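Local coordinates for acetyl-CoA hydrolase/transferase family protein (Porphyromonas gingivalis, PDB 2NVV) that probably hydrolyses acetyl-CoA or transfers coenzyme A between acyl-CoA and acetate, and binds zinc, at residues Asp357-Ile362 against Gln458-Gly463. Residues are numbered along the deposited sequence; the frame is centred on the assembly and turned at random.
Sequences DIFGNI and QYLELG
Ile358 reaches across to Tyr459 and Leu460, a worked example of how one tight turn can meet another by apolar contacts, with no hydrogen bond passing directly between the two segments. From CB, which points toward 458-463, the side chain of Ile358 forks. CG2 lies beside the backbone N. The longer branch begins at CG1, set between the backbone N and the carbonyl carbon (chi1 51°), where it rests on one face of the neighbouring Phe359 ring, 3.6 Å above the plane and shifted toward the rim. It then runs on fully extended to CD1, the atom that makes the crossing: Ile358 CD1 lies 3.7 Å from Tyr459 CD2, approaching that ring obliquely, and 4.1 Å from Leu460 CD2. The same leucine methyl also meets the far end of the phenylalanine, Leu460 CD2 being 4.0 Å from Phe359 CZ.

Within 357-362, Asp357 OD1 accepts three bonds, from Phe359 N at 2.9 Å (an Asx turn), from Asn361 N and from Asn361 ND2. These brace the type I turn from Asp357 to Gly360, which Gly360 N to Asp357 O (3.0 Å) closes. The Tyr459 hydroxyl is hydrogen-bonded to Gln470 OE1 and to the backbone N of Asn471.

Helix 436-446 flanks the contact, Ala440 and Ile444 touching Ile358, while Arg439 and Arg437 bond the carbonyls of Phe359 and Leu460. The cluster thus packs the turn linking strands 355-357 and 362-367, whose Phe359 lies near the zinc ligand Glu416, against Tyr459 and Leu460, where the chain leaves helix 453-459 for a type I turn.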
loop_
_atom_site.group_PDB
_atom_site.type_symbol
_atom_site.label_atom_id
_atom_site.label_comp_id
_atom_site.label_asym_id
_atom_site.label_seq_id
_atom_site.Cartn_x
_atom_site.Cartn_y
_atom_site.Cartn_z
ATOM N N ASP A 357 17.583 0.959 0.498
ATOM C CA ASP A 357 18.481 1.267 -0.608
ATOM C C ASP A 357 18.421 2.755 -0.915
ATOM O O ASP A 357 17.528 3.467 -0.452
ATOM C CB ASP A 357 18.185 0.427 -1.865
ATOM C CG ASP A 357 16.804 0.660 -2.436
ATOM O OD1 ASP A 357 16.347 1.819 -2.462
ATOM O OD2 ASP A 357 16.183 -0.330 -2.887
ATOM N N ILE A 358 19.385 3.219 -1.694
ATOM C CA ILE A 358 19.498 4.631 -2.046
ATOM C C ILE A 358 18.321 5.252 -2.792
ATOM O O ILE A 358 18.307 6.458 -3.037
ATOM C CB ILE A 358 20.813 4.872 -2.845
ATOM C CG1 ILE A 358 20.917 3.878 -4.005
ATOM C CG2 ILE A 358 22.021 4.706 -1.909
ATOM C CD1 ILE A 358 22.183 4.022 -4.856
ATOM N N PHE A 359 17.322 4.451 -3.148
ATOM C CA PHE A 359 16.180 5.005 -3.849
ATOM C C PHE A 359 14.920 5.071 -2.992
ATOM O O PHE A 359 13.828 5.380 -3.486
ATOM C CB PHE A 359 15.940 4.224 -5.136
ATOM C CG PHE A 359 17.097 4.288 -6.077
ATOM C CD1 PHE A 359 17.914 3.179 -6.275
ATOM C CD2 PHE A 359 17.428 5.489 -6.707
ATOM C CE1 PHE A 359 19.060 3.264 -7.087
ATOM C CE2 PHE A 359 18.564 5.588 -7.516
ATOM C CZ PHE A 359 19.384 4.470 -7.704
ATOM N N GLY A 360 15.082 4.785 -1.700
ATOM C CA GLY A 360 13.966 4.850 -0.770
ATOM C C GLY A 360 13.136 3.605 -0.566
ATOM O O GLY A 360 12.053 3.677 0.011
ATOM N N ASN A 361 13.625 2.468 -1.037
ATOM C CA ASN A 361 12.895 1.217 -0.891
ATOM C C ASN A 361 13.347 0.563 0.402
ATOM O O ASN A 361 14.527 0.622 0.750
ATOM C CB ASN A 361 13.181 0.318 -2.091
ATOM C CG ASN A 361 12.778 0.965 -3.392
ATOM O OD1 ASN A 361 11.598 1.013 -3.734
ATOM N ND2 ASN A 361 13.756 1.493 -4.115
ATOM N N ILE A 362 12.407 -0.058 1.111
ATOM C CA ILE A 362 12.715 -0.689 2.391
ATOM C C ILE A 362 12.422 -2.193 2.453
ATOM O O ILE A 362 11.425 -2.675 1.929
ATOM C CB ILE A 362 11.948 0.029 3.563
ATOM C CG1 ILE A 362 12.732 1.251 4.047
ATOM C CG2 ILE A 362 11.767 -0.910 4.756
ATOM C CD1 ILE A 362 12.853 2.351 3.068
ATOM N N GLN A 458 29.740 6.165 -6.087
ATOM C CA GLN A 458 30.342 5.590 -7.289
ATOM C C GLN A 458 29.335 4.716 -8.034
ATOM O O GLN A 458 29.416 4.554 -9.255
ATOM C CB GLN A 458 31.559 4.745 -6.927
ATOM C CG GLN A 458 32.775 5.545 -6.504
ATOM C CD GLN A 458 33.958 4.653 -6.161
ATOM O OE1 GLN A 458 33.864 3.795 -5.285
ATOM N NE2 GLN A 458 35.074 4.851 -6.849
ATOM N N TYR A 459 28.387 4.148 -7.299
ATOM C CA TYR A 459 27.369 3.301 -7.902
ATOM C C TYR A 459 26.472 4.118 -8.817
ATOM O O TYR A 459 25.951 3.605 -9.808
ATOM C CB TYR A 459 26.513 2.638 -6.823
ATOM C CG TYR A 459 25.452 1.721 -7.382
ATOM C CD1 TYR A 459 25.784 0.467 -7.892
ATOM C CD2 TYR A 459 24.116 2.123 -7.438
ATOM C CE1 TYR A 459 24.810 -0.366 -8.447
ATOM C CE2 TYR A 459 23.132 1.300 -7.991
ATOM C CZ TYR A 459 23.489 0.062 -8.490
ATOM O OH TYR A 459 22.520 -0.731 -9.034
ATOM N N LEU A 460 26.286 5.390 -8.485
ATOM C CA LEU A 460 25.441 6.271 -9.285
ATOM C C LEU A 460 26.134 6.773 -10.550
ATOM O O LEU A 460 25.509 7.425 -11.396
ATOM C CB LEU A 460 24.994 7.460 -8.447
ATOM C CG LEU A 460 24.032 7.100 -7.319
ATOM C CD1 LEU A 460 23.843 8.310 -6.399
ATOM C CD2 LEU A 460 22.696 6.635 -7.921
ATOM N N GLU A 461 27.421 6.470 -10.683
ATOM C CA GLU A 461 28.176 6.899 -11.852
ATOM C C GLU A 461 28.700 5.727 -12.660
ATOM O O GLU A 461 29.801 5.805 -13.204
ATOM C CB GLU A 461 29.354 7.770 -11.419
ATOM C CG GLU A 461 28.967 8.961 -10.552
ATOM C CD GLU A 461 27.985 9.913 -11.240
ATOM O OE1 GLU A 461 27.551 10.889 -10.577
ATOM O OE2 GLU A 461 27.648 9.695 -12.433
ATOM N N LEU A 462 27.925 4.648 -12.747
ATOM C CA LEU A 462 28.364 3.470 -13.482
ATOM C C LEU A 462 27.870 3.420 -14.918
ATOM O O LEU A 462 27.904 2.362 -15.558
ATOM C CB LEU A 462 27.960 2.191 -12.735
ATOM C CG LEU A 462 28.662 1.976 -11.382
ATOM C CD1 LEU A 462 28.311 0.598 -10.807
ATOM C CD2 LEU A 462 30.169 2.100 -11.570
ATOM N N GLY A 463 27.411 4.562 -15.421
ATOM C CA GLY A 463 26.943 4.637 -16.794
ATOM C C GLY A 463 25.522 4.205 -17.112
ATOM O O GLY A 463 25.124 4.242 -18.275
#